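Local coordinates for diaminopimelate decarboxylase (PDB 2P3E), which probably catalyses the pyridoxal phosphate-dependent decarboxylation of meso-diaminopimelate to L-lysine, the last step of lysine biosynthesis by the diaminopimelate pathway, at residues V73-S87 with L93-A107. Numbering follows the deposited sequence.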
loop_
_atom_site.group_PDB
_atom_site.type_symbol
_atom_site.label_atom_id
_atom_site.label_comp_id
_atom_site.label_asym_id
_atom_site.label_seq_id
_atom_site.Cartn_x
_atom_site.Cartn_y
_atom_site.Cartn_z
ATOM N N VAL B 73 -0.821 7.970 19.455
ATOM C CA VAL B 73 -0.207 9.287 19.422
ATOM C C VAL B 73 -0.557 10.059 20.702
ATOM O O VAL B 73 0.315 10.703 21.281
ATOM C CB VAL B 73 -0.580 10.086 18.150
ATOM C CG1 VAL B 73 0.096 11.467 18.169
ATOM C CG2 VAL B 73 -0.147 9.293 16.870
ATOM N N LYS B 74 -1.812 9.959 21.144
ATOM C CA LYS B 74 -2.238 10.600 22.411
ATOM C C LYS B 74 -1.442 10.094 23.599
ATOM O O LYS B 74 -1.019 10.887 24.448
ATOM C CB LYS B 74 -3.748 10.440 22.655
ATOM C CG LYS B 74 -4.223 11.193 23.932
ATOM C CD LYS B 74 -5.724 11.320 23.949
ATOM C CE LYS B 74 -6.164 12.453 24.872
ATOM N NZ LYS B 74 -6.022 13.794 24.164
ATOM N N LEU B 75 -1.228 8.787 23.645
ATOM C CA LEU B 75 -0.417 8.133 24.663
ATOM C C LEU B 75 0.976 8.780 24.833
ATOM O O LEU B 75 1.430 9.060 25.960
ATOM C CB LEU B 75 -0.293 6.645 24.298
ATOM C CG LEU B 75 -0.082 5.572 25.359
ATOM C CD1 LEU B 75 -1.352 5.405 26.202
ATOM C CD2 LEU B 75 0.287 4.233 24.740
ATOM N N LEU B 76 1.654 9.006 23.708
ATOM C CA LEU B 76 2.964 9.666 23.686
ATOM C C LEU B 76 2.856 11.145 24.026
ATOM O O LEU B 76 3.659 11.666 24.809
ATOM C CB LEU B 76 3.634 9.474 22.306
ATOM C CG LEU B 76 4.006 8.005 22.033
ATOM C CD1 LEU B 76 4.204 7.744 20.533
ATOM C CD2 LEU B 76 5.246 7.610 22.823
ATOM N N GLY B 77 1.863 11.820 23.456
ATOM C CA GLY B 77 1.605 13.233 23.763
ATOM C C GLY B 77 1.428 13.498 25.256
ATOM O O GLY B 77 1.869 14.527 25.765
ATOM N N GLU B 78 0.796 12.559 25.951
ATOM C CA GLU B 78 0.567 12.679 27.409
ATOM C C GLU B 78 1.864 12.525 28.204
ATOM O O GLU B 78 1.966 13.000 29.348
ATOM C CB GLU B 78 -0.480 11.664 27.886
ATOM C CG GLU B 78 -1.913 11.942 27.398
ATOM C CD GLU B 78 -2.672 12.928 28.302
ATOM O OE1 GLU B 78 -2.034 13.514 29.211
ATOM O OE2 GLU B 78 -3.902 13.127 28.096
ATOM N N LEU B 79 2.855 11.879 27.590
ATOM C CA LEU B 79 4.183 11.763 28.187
ATOM C C LEU B 79 5.107 12.949 27.912
ATOM O O LEU B 79 6.228 12.994 28.425
ATOM C CB LEU B 79 4.860 10.456 27.777
ATOM C CG LEU B 79 4.116 9.172 28.137
ATOM C CD1 LEU B 79 4.800 7.963 27.490
ATOM C CD2 LEU B 79 3.981 8.989 29.654
ATOM N N GLY B 80 4.638 13.885 27.096
ATOM C CA GLY B 80 5.397 15.082 26.738
ATOM C C GLY B 80 6.081 14.948 25.381
ATOM O O GLY B 80 6.974 15.722 25.064
ATOM N N ALA B 81 5.663 13.968 24.581
ATOM C CA ALA B 81 6.237 13.804 23.237
ATOM C C ALA B 81 5.848 14.966 22.367
ATOM O O ALA B 81 4.749 15.497 22.486
ATOM C CB ALA B 81 5.781 12.497 22.595
ATOM N N GLY B 82 6.769 15.365 21.494
ATOM C CA GLY B 82 6.433 16.210 20.372
ATOM C C GLY B 82 6.013 15.344 19.194
ATOM O O GLY B 82 5.840 14.121 19.327
ATOM N N ALA B 83 5.822 15.984 18.053
ATOM C CA ALA B 83 5.480 15.275 16.825
ATOM C C ALA B 83 6.323 15.781 15.657
ATOM O O ALA B 83 6.413 16.990 15.399
ATOM C CB ALA B 83 3.972 15.365 16.516
ATOM N N ASP B 84 6.983 14.841 14.997
ATOM C CA ASP B 84 7.658 15.077 13.727
ATOM C C ASP B 84 6.663 14.668 12.647
ATOM O O ASP B 84 6.315 13.489 12.526
ATOM C CB ASP B 84 8.962 14.256 13.687
ATOM C CG ASP B 84 9.500 14.011 12.261
ATOM O OD1 ASP B 84 9.423 14.886 11.398
ATOM O OD2 ASP B 84 10.004 12.894 12.009
ATOM N N ILE B 85 6.186 15.653 11.894
ATOM C CA ILE B 85 5.144 15.434 10.904
ATOM C C ILE B 85 5.648 15.665 9.492
ATOM O O ILE B 85 6.627 16.395 9.301
ATOM C CB ILE B 85 3.893 16.338 11.185
ATOM C CG1 ILE B 85 4.242 17.838 11.014
ATOM C CG2 ILE B 85 3.326 16.013 12.591
ATOM C CD1 ILE B 85 3.036 18.800 10.910
ATOM N N VAL B 86 4.991 15.029 8.510
ATOM C CA VAL B 86 5.339 15.190 7.089
ATOM C C VAL B 86 4.121 15.516 6.201
ATOM O O VAL B 86 4.208 15.478 4.983
ATOM C CB VAL B 86 6.111 13.923 6.519
ATOM C CG1 VAL B 86 7.393 13.666 7.318
ATOM C CG2 VAL B 86 5.228 12.691 6.566
ATOM N N SER B 87 2.991 15.876 6.806
ATOM C CA SER B 87 1.785 16.173 6.023
ATOM C C SER B 87 0.786 16.918 6.898
ATOM O O SER B 87 0.916 16.947 8.128
ATOM C CB SER B 87 1.128 14.869 5.526
ATOM O OG SER B 87 0.490 14.197 6.606
ATOM N N LEU B 93 -3.634 15.103 13.074
ATOM C CA LEU B 93 -3.530 14.010 14.019
ATOM C C LEU B 93 -2.801 14.411 15.290
ATOM O O LEU B 93 -3.282 14.149 16.399
ATOM C CB LEU B 93 -2.826 12.854 13.337
ATOM C CG LEU B 93 -2.901 11.460 13.925
ATOM C CD1 LEU B 93 -4.300 10.867 13.759
ATOM C CD2 LEU B 93 -1.898 10.692 13.133
ATOM N N ALA B 94 -1.657 15.084 15.140
ATOM C CA ALA B 94 -0.878 15.522 16.310
ATOM C C ALA B 94 -1.744 16.439 17.184
ATOM O O ALA B 94 -1.809 16.265 18.408
ATOM C CB ALA B 94 0.414 16.249 15.860
ATOM N N LYS B 95 -2.421 17.388 16.533
ATOM C CA LYS B 95 -3.274 18.366 17.232
ATOM C C LYS B 95 -4.464 17.730 17.954
ATOM O O LYS B 95 -4.748 18.085 19.095
ATOM C CB LYS B 95 -3.724 19.486 16.277
ATOM C CG LYS B 95 -2.613 20.508 15.987
ATOM C CD LYS B 95 -2.913 21.389 14.765
ATOM C CE LYS B 95 -3.839 22.542 15.085
ATOM N NZ LYS B 95 -3.990 23.481 13.929
ATOM N N LYS B 96 -5.125 16.771 17.299
ATOM C CA LYS B 96 -6.218 16.006 17.889
ATOM C C LYS B 96 -5.766 15.188 19.077
ATOM O O LYS B 96 -6.544 14.970 20.021
ATOM C CB LYS B 96 -6.825 15.038 16.866
ATOM C CG LYS B 96 -7.767 15.674 15.869
ATOM C CD LYS B 96 -9.194 15.715 16.391
ATOM C CE LYS B 96 -10.120 16.213 15.302
ATOM N NZ LYS B 96 -11.468 16.549 15.854
ATOM N N ALA B 97 -4.526 14.712 19.025
ATOM C CA ALA B 97 -3.958 13.949 20.130
ATOM C C ALA B 97 -3.429 14.820 21.277
ATOM O O ALA B 97 -2.876 14.300 22.249
ATOM C CB ALA B 97 -2.865 12.999 19.613
ATOM N N GLY B 98 -3.598 16.133 21.173
ATOM C CA GLY B 98 -3.208 17.036 22.254
ATOM C C GLY B 98 -1.762 17.511 22.217
ATOM O O GLY B 98 -1.306 18.183 23.149
ATOM N N ILE B 99 -1.033 17.178 21.148
ATOM C CA ILE B 99 0.341 17.677 21.002
ATOM C C ILE B 99 0.331 19.145 20.557
ATOM O O ILE B 99 -0.187 19.456 19.494
ATOM C CB ILE B 99 1.175 16.772 20.048
ATOM C CG1 ILE B 99 1.274 15.357 20.657
ATOM C CG2 ILE B 99 2.570 17.384 19.786
ATOM C CD1 ILE B 99 2.017 14.327 19.844
ATOM N N PRO B 100 0.868 20.053 21.398
ATOM C CA PRO B 100 0.918 21.475 21.050
ATOM C C PRO B 100 1.892 21.783 19.892
ATOM O O PRO B 100 2.962 21.163 19.807
ATOM C CB PRO B 100 1.407 22.131 22.339
ATOM C CG PRO B 100 2.146 21.081 23.065
ATOM C CD PRO B 100 1.453 19.792 22.728
ATOM N N PRO B 101 1.510 22.715 18.992
ATOM C CA PRO B 101 2.358 23.129 17.859
ATOM C C PRO B 101 3.760 23.578 18.259
ATOM O O PRO B 101 4.672 23.485 17.456
ATOM C CB PRO B 101 1.578 24.297 17.233
ATOM C CG PRO B 101 0.561 24.677 18.246
ATOM C CD PRO B 101 0.218 23.422 18.963
ATOM N N GLU B 102 3.919 24.058 19.490
ATOM C CA GLU B 102 5.243 24.368 20.038
ATOM C C GLU B 102 6.167 23.139 20.140
ATOM O O GLU B 102 7.382 23.282 20.314
ATOM C CB GLU B 102 5.109 25.078 21.393
ATOM C CG GLU B 102 4.399 26.453 21.318
ATOM C CD GLU B 102 2.884 26.372 21.336
ATOM O OE1 GLU B 102 2.342 25.257 21.415
ATOM O OE2 GLU B 102 2.222 27.435 21.271
ATOM N N ARG B 103 5.602 21.933 20.039
ATOM C CA ARG B 103 6.411 20.705 20.019
ATOM C C ARG B 103 6.303 19.970 18.661
ATOM O O ARG B 103 6.638 18.799 18.557
ATOM C CB ARG B 103 6.009 19.777 21.156
ATOM C CG ARG B 103 6.090 20.405 22.578
ATOM C CD ARG B 103 6.215 19.344 23.681
ATOM N NE ARG B 103 5.203 18.279 23.578
ATOM C CZ ARG B 103 4.185 18.077 24.427
ATOM N NH1 ARG B 103 4.016 18.873 25.492
ATOM N NH2 ARG B 103 3.339 17.057 24.223
ATOM N N ILE B 104 5.854 20.672 17.624
ATOM C CA ILE B 104 5.672 20.059 16.303
ATOM C C ILE B 104 6.689 20.592 15.294
ATOM O O ILE B 104 6.855 21.820 15.155
ATOM C CB ILE B 104 4.222 20.272 15.785
ATOM C CG1 ILE B 104 3.225 19.618 16.751
ATOM C CG2 ILE B 104 4.065 19.815 14.294
ATOM C CD1 ILE B 104 1.757 19.761 16.333
ATOM N N VAL B 105 7.378 19.665 14.612
ATOM C CA VAL B 105 8.296 20.010 13.529
ATOM C C VAL B 105 7.828 19.342 12.219
ATOM O O VAL B 105 7.313 18.227 12.237
ATOM C CB VAL B 105 9.775 19.635 13.855
ATOM C CG1 VAL B 105 10.287 20.428 15.083
ATOM C CG2 VAL B 105 9.929 18.119 14.095
ATOM N N TYR B 106 8.018 20.025 11.098
ATOM C CA TYR B 106 7.404 19.593 9.850
ATOM C C TYR B 106 8.492 19.347 8.808
ATOM O O TYR B 106 9.132 20.298 8.343
ATOM C CB TYR B 106 6.397 20.657 9.371
ATOM C CG TYR B 106 5.444 20.302 8.201
ATOM C CD1 TYR B 106 4.342 21.118 7.925
ATOM C CD2 TYR B 106 5.626 19.176 7.407
ATOM C CE1 TYR B 106 3.461 20.833 6.871
ATOM C CE2 TYR B 106 4.745 18.886 6.345
ATOM C CZ TYR B 106 3.667 19.720 6.090
ATOM O OH TYR B 106 2.780 19.442 5.045
ATOM N N ALA B 107 8.695 18.080 8.449
ATOM C CA ALA B 107 9.714 17.708 7.459
ATOM C C ALA B 107 9.120 17.258 6.124
ATOM O O ALA B 107 7.916 17.282 5.921
ATOM C CB ALA B 107 10.621 16.645 8.004
#
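Ala-83 and Ile-104, Asp-84 and Val-105, and Ile-85 and Tyr-106 pair in parallel as strands 82-85 and 104-106 of the pyridoxal-binding TIM-type barrel, joined through helix 88-96 as a beta-alpha-beta crossover. The ladder alternates donors and acceptors: Ala-83 N gives to Arg-103 O, Val-105 N to Ala-83 O, Ile-85 N to Val-105 O at 2.8 Å and nearly straight (177°), and Ala-107 N to Ile-85 O. CA-H of Ile-104 and of Tyr-106 add C-H...O contacts to Ala-83 O and Ile-85 O respectively. Along the other edge of strand 82-85 the backbones of Gly-82 and Asp-84 bond Ile-60, Tyr-62 and Val-64. At the start of the ladder Arg-103, bent at chi3 (-50°), reaches back to the loop after helix 70-78. Its NH2 lies 2.7 Å from Ala-81 O, above that carbonyl's plane, while NE adds a weak bond to the same oxygen and NH2 another weak one to Gly-77 O. Gly-80 O sits over one face of the guanidinium and Pro-100 CD over the other. Gly-77 O also takes Gly-80 N in the Schellman turn ending the helix. On the sheet face carrying Ala-83 and Ile-85, Ile-99 CD1 meets Val-73 CG1 at 3.8 Å, and Ala-97 CB packs against the same methyl; Ala-83 CB touches Ala-94 CB at 3.7 Å. On the Asp-84 face, the side chain of Val-105 approaches Glu-279, a probable cofactor-binding residue. Ser-87, N-cap of helix 88-96, has OG bonded to Glu-90 N and to Asn-386 O of the second subunit; buried Ala-107 O has no hydrogen-bond donor in the model, though Val-86 CA makes a C-H...O contact to it. Back on the Ala-83 face, Tyr-106 OH is satisfied by Gly-110 O, and Ile-85 CD1 lies over one face of the Tyr-106 ring, 4.2 Å from its centroid.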